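Local coordinates for rhodanese domain-containing protein (Thermoplasma volcanium GSS1, PDB 3GK5) that is of unknown function but carries a rhodanese-like domain, the fold of sulfurtransferases, and may therefore act as a sulfurtransferase, at residues E47-L52 with E73-L78; D55-V60 with N81-E86; T19-R24 with N36-P41; A59-H64 with G87-W92; N7-Y12 with E95-V100. All coordinates share one frame; numbering follows the deposited sequence.

Interaction 1: E47-L52 with E73-L78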
# COMPACT_ATOMS: atom_id res chain seq x y z
N GLU A 47 -15.39 0.95 5.01
CA GLU A 47 -15.98 2.01 5.83
C GLU A 47 -15.10 3.23 6.06
O GLU A 47 -15.60 4.30 6.38
CB GLU A 47 -16.38 1.47 7.21
CG GLU A 47 -17.45 0.39 7.23
CD GLU A 47 -16.87 -1.02 7.14
OE1 GLU A 47 -15.95 -1.34 7.92
OE2 GLU A 47 -17.35 -1.80 6.28
N LYS A 48 -13.79 3.08 5.90
CA LYS A 48 -12.91 4.21 6.15
C LYS A 48 -12.02 4.65 5.00
O LYS A 48 -10.94 5.20 5.22
CB LYS A 48 -12.07 3.91 7.39
CG LYS A 48 -12.92 3.46 8.58
CD LYS A 48 -12.27 3.77 9.92
CE LYS A 48 -10.95 3.04 10.10
NZ LYS A 48 -10.36 3.34 11.44
N TRP A 49 -12.46 4.42 3.77
CA TRP A 49 -11.68 4.82 2.61
C TRP A 49 -11.92 6.30 2.31
O TRP A 49 -11.21 6.90 1.51
CB TRP A 49 -12.08 4.00 1.39
CG TRP A 49 -13.44 4.33 0.88
CD1 TRP A 49 -14.62 3.77 1.27
CD2 TRP A 49 -13.76 5.33 -0.09
NE1 TRP A 49 -15.66 4.36 0.59
CE2 TRP A 49 -15.17 5.32 -0.25
CE3 TRP A 49 -13.00 6.23 -0.84
CZ2 TRP A 49 -15.83 6.18 -1.13
CZ3 TRP A 49 -13.66 7.09 -1.72
CH2 TRP A 49 -15.06 7.05 -1.86
N LYS A 50 -12.93 6.86 2.96
CA LYS A 50 -13.29 8.26 2.77
C LYS A 50 -12.21 9.16 3.34
O LYS A 50 -12.10 10.33 2.97
CB LYS A 50 -14.64 8.53 3.45
CG LYS A 50 -15.70 7.45 3.15
CD LYS A 50 -17.12 7.83 3.57
CE LYS A 50 -17.24 8.17 5.05
NZ LYS A 50 -16.74 9.54 5.39
N ILE A 51 -11.40 8.59 4.22
CA ILE A 51 -10.32 9.33 4.85
C ILE A 51 -9.17 9.56 3.88
O ILE A 51 -8.25 10.32 4.17
CB ILE A 51 -9.80 8.56 6.07
CG1 ILE A 51 -11.00 8.02 6.86
CG2 ILE A 51 -8.95 9.47 6.94
CD1 ILE A 51 -10.62 7.09 8.00
N LEU A 52 -9.24 8.92 2.72
CA LEU A 52 -8.21 9.05 1.71
C LEU A 52 -8.30 10.34 0.90
O LEU A 52 -9.40 10.75 0.51
CB LEU A 52 -8.27 7.84 0.77
CG LEU A 52 -7.50 6.59 1.17
CD1 LEU A 52 -7.32 6.51 2.67
CD2 LEU A 52 -8.23 5.37 0.64
N GLU A 73 -8.89 -2.44 -7.13
CA GLU A 73 -10.06 -2.51 -8.00
C GLU A 73 -11.23 -1.75 -7.39
O GLU A 73 -12.08 -1.22 -8.09
CB GLU A 73 -10.45 -3.98 -8.22
CG GLU A 73 -10.20 -4.51 -9.63
CD GLU A 73 -11.17 -3.95 -10.65
OE1 GLU A 73 -11.06 -2.75 -10.99
OE2 GLU A 73 -12.05 -4.70 -11.12
N PHE A 74 -11.26 -1.71 -6.06
CA PHE A 74 -12.31 -1.02 -5.34
C PHE A 74 -12.12 0.49 -5.36
O PHE A 74 -13.03 1.23 -5.73
CB PHE A 74 -12.33 -1.53 -3.89
CG PHE A 74 -13.37 -0.87 -3.02
CD1 PHE A 74 -14.73 -1.03 -3.29
CD2 PHE A 74 -12.98 -0.10 -1.93
CE1 PHE A 74 -15.69 -0.41 -2.48
CE2 PHE A 74 -13.93 0.51 -1.12
CZ PHE A 74 -15.29 0.36 -1.39
N LEU A 75 -10.94 0.95 -4.97
CA LEU A 75 -10.68 2.39 -4.92
C LEU A 75 -10.48 3.01 -6.30
O LEU A 75 -10.58 4.23 -6.45
CB LEU A 75 -9.45 2.67 -4.05
CG LEU A 75 -9.45 2.04 -2.66
CD1 LEU A 75 -8.08 2.24 -2.04
CD2 LEU A 75 -10.54 2.66 -1.79
N SER A 76 -10.19 2.19 -7.30
CA SER A 76 -9.96 2.69 -8.65
C SER A 76 -11.26 3.16 -9.27
O SER A 76 -11.29 4.13 -10.03
CB SER A 76 -9.34 1.61 -9.53
OG SER A 76 -10.30 0.64 -9.89
N GLN A 77 -12.35 2.47 -8.96
CA GLN A 77 -13.65 2.84 -9.52
C GLN A 77 -14.24 4.02 -8.76
O GLN A 77 -15.25 4.58 -9.19
CB GLN A 77 -14.61 1.65 -9.46
CG GLN A 77 -14.04 0.36 -10.03
CD GLN A 77 -15.01 -0.81 -9.90
OE1 GLN A 77 -16.11 -0.78 -10.46
NE2 GLN A 77 -14.61 -1.84 -9.15
N LEU A 78 -13.64 4.38 -7.64
CA LEU A 78 -14.13 5.50 -6.85
C LEU A 78 -13.38 6.78 -7.21
O LEU A 78 -13.44 7.78 -6.49
CB LEU A 78 -13.99 5.22 -5.36
CG LEU A 78 -14.76 4.00 -4.82
CD1 LEU A 78 -14.30 3.69 -3.42
CD2 LEU A 78 -16.26 4.28 -4.86
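Leu78 pushes one methyl, CD1, onto the broad face of the Trp49 indole, and the fit of that bump to that flat wall sets the shape of the contact. The methyl stands 3.5 Å from the centroid of the six-membered ring of Trp49 and only 4° off its normal, close to an ideal CH-pi approach. Phe74 arrives on the same face, over the other half of the indole. Its edge is led by CE2, 4.1 Å from Trp49 CD1, and with the planes at 83° the pair is T-shaped. Because Leu78 CD1 also lies against a face of the Phe74 ring, it fills the corner between the two aromatic groups. Nearer the backbone of Trp49, Leu75 is forked: CD2 fits beside Trp49 CB at 3.8 Å, while CD1 meets Leu52 CD2 at 4.1 Å. A first torsion of 70° puts the Trp49 CG between backbone N and carbonyl carbon, standing the indole up as a wall between Leu78 and the CG of Lys50 on its opposite face. Shrinking Trp49 to an alanine is likely to open a gap beside Leu78 CD1 and deprive the Phe74 edge of its aromatic partner. The contact joins the chain at the end of helix 42-48 to the end of helix 66-76 and the turn that follows it, with Leu80 touching Trp49, Leu52 and Leu75 from the following loop. No hydrogen bond passes between the segments; the contact rests on apolar and aromatic surfaces, so its specificity lies in shape rather than in polar pairing.

Interaction 2: D55-V60 with N81-E86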
# COMPACT_ATOMS: atom_id res chain seq x y z
N ASP A 55 -6.27 14.13 -3.88
CA ASP A 55 -5.10 14.79 -4.47
C ASP A 55 -3.80 14.06 -4.17
O ASP A 55 -2.73 14.66 -4.21
CB ASP A 55 -4.99 16.22 -3.94
CG ASP A 55 -4.76 16.26 -2.44
OD1 ASP A 55 -5.62 15.75 -1.70
OD2 ASP A 55 -3.72 16.80 -2.01
N LYS A 56 -3.89 12.77 -3.87
CA LYS A 56 -2.69 12.00 -3.59
C LYS A 56 -2.58 10.79 -4.49
O LYS A 56 -3.58 10.32 -5.04
CB LYS A 56 -2.66 11.54 -2.14
CG LYS A 56 -2.33 12.65 -1.18
CD LYS A 56 -2.43 12.16 0.24
CE LYS A 56 -2.31 13.31 1.22
NZ LYS A 56 -2.80 12.87 2.56
N LYS A 57 -1.35 10.31 -4.64
CA LYS A 57 -1.04 9.14 -5.45
C LYS A 57 -0.71 8.03 -4.45
O LYS A 57 0.34 8.04 -3.83
CB LYS A 57 0.18 9.43 -6.33
CG LYS A 57 0.66 8.28 -7.19
CD LYS A 57 -0.19 8.13 -8.44
CE LYS A 57 0.67 7.87 -9.69
NZ LYS A 57 1.28 6.51 -9.73
N TYR A 58 -1.63 7.08 -4.29
CA TYR A 58 -1.42 6.00 -3.34
C TYR A 58 -0.81 4.73 -3.92
O TYR A 58 -1.08 4.35 -5.06
CB TYR A 58 -2.73 5.64 -2.65
CG TYR A 58 -3.29 6.73 -1.76
CD1 TYR A 58 -4.30 7.59 -2.21
CD2 TYR A 58 -2.82 6.89 -0.45
CE1 TYR A 58 -4.83 8.58 -1.37
CE2 TYR A 58 -3.34 7.86 0.39
CZ TYR A 58 -4.33 8.70 -0.07
OH TYR A 58 -4.83 9.66 0.78
N ALA A 59 0.01 4.08 -3.10
CA ALA A 59 0.64 2.82 -3.46
C ALA A 59 0.11 1.80 -2.44
O ALA A 59 0.51 1.82 -1.27
CB ALA A 59 2.18 2.95 -3.37
N VAL A 60 -0.80 0.94 -2.88
CA VAL A 60 -1.41 -0.04 -1.99
C VAL A 60 -0.55 -1.27 -1.84
O VAL A 60 -0.26 -1.97 -2.81
CB VAL A 60 -2.78 -0.49 -2.50
CG1 VAL A 60 -3.52 -1.20 -1.38
CG2 VAL A 60 -3.56 0.69 -3.00
N ASN A 81 -6.55 7.94 -7.28
CA ASN A 81 -5.30 7.70 -7.96
C ASN A 81 -4.46 6.76 -7.09
O ASN A 81 -3.64 7.21 -6.29
CB ASN A 81 -4.59 9.03 -8.19
CG ASN A 81 -3.30 8.88 -8.93
OD1 ASN A 81 -3.11 7.90 -9.66
ND2 ASN A 81 -2.41 9.85 -8.78
N ILE A 82 -4.69 5.45 -7.25
CA ILE A 82 -3.96 4.43 -6.49
C ILE A 82 -3.37 3.38 -7.42
O ILE A 82 -3.86 3.17 -8.52
CB ILE A 82 -4.86 3.69 -5.46
CG1 ILE A 82 -5.61 2.53 -6.12
CG2 ILE A 82 -5.85 4.66 -4.82
CD1 ILE A 82 -6.61 2.94 -7.18
N VAL A 83 -2.31 2.73 -6.95
CA VAL A 83 -1.63 1.69 -7.72
C VAL A 83 -1.38 0.50 -6.81
O VAL A 83 -1.31 0.65 -5.60
CB VAL A 83 -0.29 2.20 -8.24
CG1 VAL A 83 -0.52 3.36 -9.21
CG2 VAL A 83 0.55 2.66 -7.06
N ASP A 84 -1.23 -0.69 -7.39
CA ASP A 84 -0.98 -1.91 -6.61
C ASP A 84 0.53 -2.19 -6.59
O ASP A 84 1.20 -2.02 -7.61
CB ASP A 84 -1.74 -3.09 -7.24
CG ASP A 84 -1.60 -4.39 -6.45
OD1 ASP A 84 -1.69 -4.34 -5.20
OD2 ASP A 84 -1.41 -5.46 -7.08
N VAL A 85 1.05 -2.59 -5.44
CA VAL A 85 2.48 -2.88 -5.32
C VAL A 85 2.74 -4.38 -5.48
O VAL A 85 2.33 -5.20 -4.66
CB VAL A 85 3.05 -2.43 -3.95
CG1 VAL A 85 4.54 -2.73 -3.88
CG2 VAL A 85 2.80 -0.95 -3.73
N GLU A 86 3.45 -4.73 -6.55
CA GLU A 86 3.77 -6.12 -6.87
C GLU A 86 4.63 -6.83 -5.82
O GLU A 86 5.63 -6.30 -5.37
CB GLU A 86 4.47 -6.17 -8.22
CG GLU A 86 3.71 -5.43 -9.30
CD GLU A 86 4.56 -5.07 -10.51
OE1 GLU A 86 4.01 -4.46 -11.45
OE2 GLU A 86 5.77 -5.40 -10.51
O HOH W 1 -6.37 9.88 -4.87
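Tyr58 and Ile82 sit level on neighbouring parallel strands, in the pairing that completes the beta-alpha-beta unit of strand 58-61, helix 66-76 and strand 82-85. The short strand axes diverge by 32°, and side chains leave the sheet alternately. Tyr58, Val60, Ile82 and Asp84 start out on one face, where helix 66-76 presents Val72 to Val60, Ile82 and Asp84; Ala59 and Val83 occupy the other. On the helix-covered face Val60 and Ile82 lie side by side and point the same way, with Val60 CG2 4.1 Å from Ile82 CB. The branch Ile82 CG2 leans the other way, to 3.9 Å from Tyr58 CB. On the reverse face the small Ala59 CB is met at 4.0 Å by Val85 CG2 and is also touched by Val83 CG2. Lys57 crosses Val83 at about a right angle: bends in its chain bring NZ beside Val83 CG1, while Tyr18 takes the hydrogen bond of the ammonium group. Beneath these side chains runs a regular parallel ladder. Tyr58 N gives to Asn81 O, Val83 N to Tyr58 O, Val60 N to Val83 O, and Val85 N to Val60 O at 3.0 Å. Before Tyr58 and Ile82, a water lies between the two backbones, 2.8 Å from Lys56 O, and accepts from Asn81 N at 3.1 Å.

Interaction 3: T19-R24 with N36-P41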
# COMPACT_ATOMS: atom_id res chain seq x y z
N THR A 19 2.18 7.75 -1.43
CA THR A 19 1.76 7.68 -0.04
C THR A 19 1.34 6.23 0.13
O THR A 19 0.24 5.86 -0.25
CB THR A 19 0.54 8.57 0.23
OG1 THR A 19 0.90 9.94 0.07
CG2 THR A 19 0.02 8.32 1.64
N VAL A 20 2.23 5.42 0.67
CA VAL A 20 1.97 4.01 0.86
C VAL A 20 0.75 3.72 1.73
O VAL A 20 0.66 4.21 2.85
CB VAL A 20 3.18 3.32 1.51
CG1 VAL A 20 2.94 1.85 1.64
CG2 VAL A 20 4.43 3.60 0.69
N LEU A 21 -0.18 2.92 1.20
CA LEU A 21 -1.38 2.54 1.96
C LEU A 21 -1.21 1.06 2.31
O LEU A 21 -1.24 0.20 1.42
CB LEU A 21 -2.64 2.70 1.12
CG LEU A 21 -3.96 3.04 1.82
CD1 LEU A 21 -5.11 2.56 0.94
CD2 LEU A 21 -4.06 2.39 3.19
N ASP A 22 -1.05 0.76 3.59
CA ASP A 22 -0.87 -0.62 4.03
C ASP A 22 -2.22 -1.17 4.47
O ASP A 22 -2.77 -0.74 5.48
CB ASP A 22 0.14 -0.67 5.18
CG ASP A 22 0.57 -2.08 5.52
OD1 ASP A 22 1.77 -2.24 5.85
OD2 ASP A 22 -0.27 -3.01 5.47
N VAL A 23 -2.74 -2.13 3.70
CA VAL A 23 -4.05 -2.72 3.96
C VAL A 23 -4.04 -4.02 4.75
O VAL A 23 -5.03 -4.74 4.79
CB VAL A 23 -4.80 -2.94 2.66
CG1 VAL A 23 -4.86 -1.62 1.89
CG2 VAL A 23 -4.10 -4.00 1.84
N ARG A 24 -2.91 -4.30 5.38
CA ARG A 24 -2.75 -5.50 6.18
C ARG A 24 -3.33 -5.24 7.57
O ARG A 24 -3.64 -4.10 7.91
CB ARG A 24 -1.26 -5.85 6.31
CG ARG A 24 -0.56 -6.07 4.98
CD ARG A 24 0.87 -6.53 5.19
NE ARG A 24 1.67 -5.47 5.79
CZ ARG A 24 2.81 -5.68 6.44
NH1 ARG A 24 3.28 -6.91 6.58
NH2 ARG A 24 3.47 -4.66 6.95
N ASN A 36 5.99 6.05 7.02
CA ASN A 36 4.88 6.97 6.80
C ASN A 36 3.70 6.34 6.06
O ASN A 36 2.84 7.05 5.54
CB ASN A 36 5.35 8.22 6.05
CG ASN A 36 6.53 8.90 6.72
OD1 ASN A 36 6.50 9.17 7.93
ND2 ASN A 36 7.57 9.19 5.95
N SER A 37 3.66 5.02 5.99
CA SER A 37 2.55 4.37 5.31
C SER A 37 1.32 4.36 6.22
O SER A 37 1.41 3.97 7.38
CB SER A 37 2.92 2.94 4.89
OG SER A 37 2.90 2.04 5.99
N ILE A 38 0.19 4.84 5.71
CA ILE A 38 -1.04 4.85 6.48
C ILE A 38 -1.59 3.43 6.49
O ILE A 38 -1.58 2.75 5.46
CB ILE A 38 -2.10 5.77 5.87
CG1 ILE A 38 -3.45 5.54 6.56
CG2 ILE A 38 -2.21 5.49 4.37
CD1 ILE A 38 -3.45 5.79 8.07
N ASN A 39 -2.08 2.99 7.64
CA ASN A 39 -2.61 1.65 7.79
C ASN A 39 -4.14 1.56 7.81
O ASN A 39 -4.80 2.10 8.69
CB ASN A 39 -2.07 1.02 9.08
CG ASN A 39 -2.52 -0.42 9.27
OD1 ASN A 39 -2.65 -0.88 10.41
ND2 ASN A 39 -2.76 -1.15 8.17
N ILE A 40 -4.68 0.90 6.79
CA ILE A 40 -6.11 0.68 6.70
C ILE A 40 -6.33 -0.79 6.32
O ILE A 40 -6.15 -1.18 5.17
CB ILE A 40 -6.79 1.56 5.65
CG1 ILE A 40 -6.66 3.04 6.04
CG2 ILE A 40 -8.28 1.20 5.57
CD1 ILE A 40 -7.21 4.02 5.01
N PRO A 41 -6.70 -1.62 7.31
CA PRO A 41 -6.95 -3.04 7.03
C PRO A 41 -8.11 -3.18 6.06
O PRO A 41 -9.04 -2.38 6.12
CB PRO A 41 -7.27 -3.61 8.41
CG PRO A 41 -6.47 -2.73 9.33
CD PRO A 41 -6.71 -1.35 8.76
O HOH W 2 3.65 -0.54 4.71
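Ile38, Ser37 and Asp22 bury more surface than any other residues where parallel strands 19-22 and 38-39 meet, the two strands of a beta-alpha-beta unit that includes helix 26-29. Ile38 is held through its backbone, its N bonded to Val20 O and its O receiving Asp22 N at 2.8 Å; its side chain runs beside Leu21, with CG2 3.8 Å from Leu21 CD2. Ser37 packs its CB against Val20 CB at 3.4 Å, while its hydroxyl is hydrogen-bonded to Ile34. Asp22 works at both ends. Its backbone O is gripped from opposite faces of the carbonyl plane, by Ile40 N and by Asn39 ND2, the latter at 2.7 Å; the same amide nitrogen reaches Arg24 O. A chi1 of -169° lets the Asp22 carboxylate reach forward to Arg24: OD2 takes Arg24 N in an Asx turn, and the guanidinium grips both oxygens side-on in a salt bridge, while Arg24 NH2 also bonds to Gly32 O. Were Asp22 replaced by an alanine, the Asx turn would probably be lost and the Arg24 guanidinium left without its carboxylate mate, still bonded to Gly32 O. A water joins Asp22 to Ser37 across the contact, 2.8 Å from Asp22 OD1 and 3.0 Å from Ser37 OG.

Interaction 4: A59-H64 with G87-W92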
# COMPACT_ATOMS: atom_id res chain seq x y z
N ALA A 59 0.01 4.08 -3.10
CA ALA A 59 0.64 2.82 -3.46
C ALA A 59 0.11 1.80 -2.44
O ALA A 59 0.51 1.82 -1.27
CB ALA A 59 2.18 2.95 -3.37
N VAL A 60 -0.80 0.94 -2.88
CA VAL A 60 -1.41 -0.04 -1.99
C VAL A 60 -0.55 -1.27 -1.84
O VAL A 60 -0.26 -1.97 -2.81
CB VAL A 60 -2.78 -0.49 -2.50
CG1 VAL A 60 -3.52 -1.20 -1.38
CG2 VAL A 60 -3.56 0.69 -3.00
N ILE A 61 -0.14 -1.53 -0.61
CA ILE A 61 0.72 -2.65 -0.36
C ILE A 61 0.05 -3.71 0.48
O ILE A 61 -0.83 -3.43 1.29
CB ILE A 61 2.01 -2.21 0.31
CG1 ILE A 61 3.06 -3.33 0.20
CG2 ILE A 61 1.72 -1.85 1.75
CD1 ILE A 61 4.49 -2.80 0.06
N CYS A 62 0.50 -4.93 0.28
CA CYS A 62 -0.06 -6.06 0.99
C CYS A 62 1.08 -6.97 1.47
O CYS A 62 2.24 -6.63 1.28
CB CYS A 62 -0.97 -6.78 0.00
SG CYS A 62 -1.73 -8.17 0.64
N ALA A 63 0.77 -8.10 2.08
CA ALA A 63 1.85 -8.98 2.52
C ALA A 63 2.48 -9.61 1.28
O ALA A 63 3.70 -9.65 1.15
CB ALA A 63 1.34 -10.07 3.47
N HIS A 64 1.63 -10.09 0.38
CA HIS A 64 2.09 -10.72 -0.85
C HIS A 64 1.47 -10.11 -2.10
O HIS A 64 2.00 -10.28 -3.19
CB HIS A 64 1.79 -12.22 -0.82
CG HIS A 64 2.22 -12.88 0.45
ND1 HIS A 64 1.34 -13.18 1.47
CD2 HIS A 64 3.45 -13.24 0.89
CE1 HIS A 64 2.01 -13.69 2.48
NE2 HIS A 64 3.29 -13.74 2.16
N GLY A 87 4.22 -8.04 -5.46
CA GLY A 87 4.96 -8.82 -4.49
C GLY A 87 4.67 -8.52 -3.03
O GLY A 87 5.12 -9.24 -2.14
N GLY A 88 3.93 -7.44 -2.78
CA GLY A 88 3.62 -7.07 -1.42
C GLY A 88 4.85 -6.50 -0.73
O GLY A 88 5.82 -6.11 -1.39
N ILE A 89 4.80 -6.43 0.59
CA ILE A 89 5.93 -5.92 1.36
C ILE A 89 6.95 -7.05 1.49
O ILE A 89 8.11 -6.83 1.85
CB ILE A 89 5.47 -5.44 2.75
CG1 ILE A 89 6.55 -4.57 3.40
CG2 ILE A 89 5.16 -6.63 3.64
CD1 ILE A 89 6.04 -3.76 4.59
N GLN A 90 6.52 -8.27 1.18
CA GLN A 90 7.41 -9.42 1.22
C GLN A 90 8.49 -9.16 0.18
O GLN A 90 9.68 -9.21 0.48
CB GLN A 90 6.65 -10.70 0.87
CG GLN A 90 7.55 -11.91 0.62
CD GLN A 90 6.78 -13.12 0.10
OE1 GLN A 90 6.07 -13.05 -0.90
NE2 GLN A 90 6.95 -14.26 0.78
N SER A 91 8.07 -8.87 -1.05
CA SER A 91 8.98 -8.60 -2.14
C SER A 91 9.85 -7.40 -1.80
O SER A 91 11.06 -7.41 -2.02
CB SER A 91 8.19 -8.31 -3.42
OG SER A 91 9.03 -7.83 -4.45
N TRP A 92 9.23 -6.37 -1.25
CA TRP A 92 9.93 -5.16 -0.86
C TRP A 92 11.13 -5.47 0.05
O TRP A 92 12.21 -4.91 -0.13
CB TRP A 92 8.94 -4.22 -0.17
CG TRP A 92 9.55 -3.07 0.56
CD1 TRP A 92 10.10 -3.09 1.81
CD2 TRP A 92 9.64 -1.72 0.10
NE1 TRP A 92 10.53 -1.84 2.16
CE2 TRP A 92 10.27 -0.98 1.13
CE3 TRP A 92 9.27 -1.07 -1.08
CZ2 TRP A 92 10.52 0.39 1.01
CZ3 TRP A 92 9.52 0.29 -1.20
CH2 TRP A 92 10.14 1.01 -0.16
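Backbone hydrogen bonding between the loop at Cys62 and Ala63 and the first turn of helix 88-94 makes this contact, just beyond the carboxyl end of central strand 58-61. In rhodaneses this is where the active-site loop begins, and Cys62 lies where the family's sulfur-carrying cysteine is usually found, although its role here has not been established. Two successive carbonyls take two successive amides of the helix. Ile89 N gives to Cys62 O at 2.7 Å and Gln90 N to Ala63 O at 3.1 Å. The approach is close enough that Gly88 CA lies 3.1 Å from Cys62 O, and a beta carbon on Gly88 would collide with the carbonyl oxygens of Cys62 and Ala63. Gly87 turns the chain into the helix, its O receiving Ser91 N at 3.2 Å. Apolar packing backs the seam: a chi1 of -164° carries the longer branch of Ile61 away from its own N, and Ile61 CD1 ends 3.9 Å from Ile89 CB. At the outer side Gln90 meets the edge of the His64 imidazole, with OE1 3.2 Å from His64 CD2 and the amide and ring planes 70° apart. Arg67 and Ser68 of helix 66-76 touch the Cys62 side chain, while Arg24 packs on Ile89. Amides in the first turn of a helix have no carbonyl a turn earlier to bind; here loop carbonyls supply acceptors, and the partial positive charge of the helix start is likely to strengthen the tie, fixing the path of the loop through its backbone.

Interaction 5: N7-Y12 with E95-V100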
# COMPACT_ATOMS: atom_id res chain seq x y z
N ASN A 7 6.29 -1.71 -9.54
CA ASN A 7 7.40 -2.51 -9.06
C ASN A 7 7.93 -1.94 -7.74
O ASN A 7 7.72 -0.76 -7.44
CB ASN A 7 8.51 -2.48 -10.11
CG ASN A 7 9.58 -3.51 -9.85
OD1 ASN A 7 10.72 -3.36 -10.29
ND2 ASN A 7 9.21 -4.58 -9.14
N ALA A 8 8.63 -2.76 -6.97
CA ALA A 8 9.19 -2.31 -5.69
C ALA A 8 10.25 -1.25 -5.94
O ALA A 8 10.24 -0.19 -5.32
CB ALA A 8 9.81 -3.49 -4.95
N ALA A 9 11.17 -1.54 -6.85
CA ALA A 9 12.24 -0.61 -7.18
C ALA A 9 11.65 0.72 -7.62
O ALA A 9 12.16 1.78 -7.26
CB ALA A 9 13.13 -1.19 -8.28
N ASP A 10 10.57 0.65 -8.39
CA ASP A 10 9.90 1.85 -8.88
C ASP A 10 9.38 2.67 -7.70
O ASP A 10 9.66 3.87 -7.60
CB ASP A 10 8.72 1.47 -9.78
CG ASP A 10 9.15 0.96 -11.14
OD1 ASP A 10 8.38 0.19 -11.75
OD2 ASP A 10 10.26 1.35 -11.60
N LEU A 11 8.63 2.02 -6.82
CA LEU A 11 8.08 2.70 -5.66
C LEU A 11 9.16 3.39 -4.84
O LEU A 11 9.05 4.57 -4.53
CB LEU A 11 7.31 1.72 -4.76
CG LEU A 11 6.76 2.26 -3.43
CD1 LEU A 11 5.99 3.55 -3.65
CD2 LEU A 11 5.85 1.22 -2.80
N TYR A 12 10.21 2.65 -4.50
CA TYR A 12 11.30 3.20 -3.70
C TYR A 12 11.97 4.40 -4.35
O TYR A 12 12.29 5.38 -3.68
CB TYR A 12 12.34 2.12 -3.41
CG TYR A 12 13.53 2.59 -2.62
CD1 TYR A 12 14.75 2.87 -3.24
CD2 TYR A 12 13.44 2.75 -1.23
CE1 TYR A 12 15.85 3.30 -2.51
CE2 TYR A 12 14.54 3.19 -0.49
CZ TYR A 12 15.74 3.46 -1.13
OH TYR A 12 16.83 3.88 -0.39
N GLU A 95 13.96 -7.70 -1.62
CA GLU A 95 14.83 -6.90 -2.46
C GLU A 95 15.74 -5.99 -1.64
O GLU A 95 16.50 -5.19 -2.20
CB GLU A 95 14.02 -6.06 -3.44
CG GLU A 95 14.11 -6.54 -4.87
CD GLU A 95 13.09 -7.59 -5.21
OE1 GLU A 95 13.25 -8.27 -6.25
OE2 GLU A 95 12.11 -7.75 -4.46
N GLY A 96 15.65 -6.10 -0.32
CA GLY A 96 16.49 -5.28 0.54
C GLY A 96 16.10 -3.82 0.60
O GLY A 96 16.90 -2.94 0.33
N TYR A 97 14.85 -3.55 0.96
CA TYR A 97 14.42 -2.17 1.05
C TYR A 97 14.11 -1.79 2.49
O TYR A 97 13.65 -2.61 3.29
CB TYR A 97 13.23 -1.93 0.14
CG TYR A 97 13.62 -1.81 -1.32
CD1 TYR A 97 13.06 -2.64 -2.29
CD2 TYR A 97 14.53 -0.84 -1.74
CE1 TYR A 97 13.38 -2.51 -3.64
CE2 TYR A 97 14.86 -0.70 -3.08
CZ TYR A 97 14.28 -1.53 -4.02
OH TYR A 97 14.57 -1.34 -5.35
N PRO A 98 14.37 -0.53 2.85
CA PRO A 98 14.14 -0.01 4.20
C PRO A 98 12.73 -0.19 4.74
O PRO A 98 11.73 0.16 4.10
CB PRO A 98 14.54 1.46 4.07
CG PRO A 98 14.17 1.78 2.66
CD PRO A 98 14.67 0.57 1.91
N VAL A 99 12.67 -0.73 5.95
CA VAL A 99 11.41 -0.96 6.63
C VAL A 99 11.55 -0.47 8.08
O VAL A 99 12.64 -0.52 8.65
CB VAL A 99 11.03 -2.47 6.56
CG1 VAL A 99 11.66 -3.25 7.70
CG2 VAL A 99 9.53 -2.61 6.53
N VAL A 100 10.45 0.01 8.64
CA VAL A 100 10.44 0.54 10.01
C VAL A 100 9.77 -0.38 11.03
O VAL A 100 8.77 -1.04 10.73
CB VAL A 100 9.71 1.89 10.05
CG1 VAL A 100 9.61 2.37 11.49
CG2 VAL A 100 10.44 2.91 9.20
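Tyr97 presents one ring face to Tyr12 CB, has the carbonyl O of Glu95 over the opposite face near the rim, and meets Pro98 CD at its edge. It follows the Schellman motif that ends helix 88-94, where Gly96 takes a positive phi and the chain leaves to run past helix 8-13. The Tyr12 methylene makes a CH-pi contact, its CB 4.2 Å from the Tyr97 ring centroid and 26° off the normal. The Tyr12 ring, in turn, has Tyr97 CD2 over one face, 3.7 Å above the plane and toward the rim. The two rings are inclined at 32°, neither stacked flat nor edge to face, with Tyr12 CD1 and Tyr97 CE2 at 3.6 Å. The Tyr12 ring, set opposite its backbone N by a chi1 of 179°, swings out from the helix along the outgoing chain, where Pro98 crosses it at about a right angle and sets CG 3.5 Å from Tyr12 CE2. Trp92 of helix 88-94 touches both tyrosines and gives a hydrogen bond from its indole nitrogen to Pro98 O, tying the departing chain to the helix it has just left. The far end of Tyr97 lies over the start of helix 8-13, where the small alanines allow a close approach: Ala8 CB is 3.9 Å from Tyr97 CE1, and Tyr97 OH rests 3.3 Å from Ala9 CB.

The parallel sheet ties the central contacts together. Interactions 2 and 3 lie on adjacent strand pairs, their centres about 10 Å apart, and are joined by a probable hydrogen bond of 2.8 Å from Leu21 N to Ala59 O. Interactions 2 and 4 share Ala59 and Val60, so one strand leads from the sheet into the presumed active-site loop, whose Ala63 N lies 3.5 Å from Arg24 CD of interaction 3. Interactions 4 and 5 meet at Trp92. Interaction 1 lies on the opposite side of the chain's centre from both: its centre is about 19 Å from that of interaction 4 and about 24 Å from that of interaction 5.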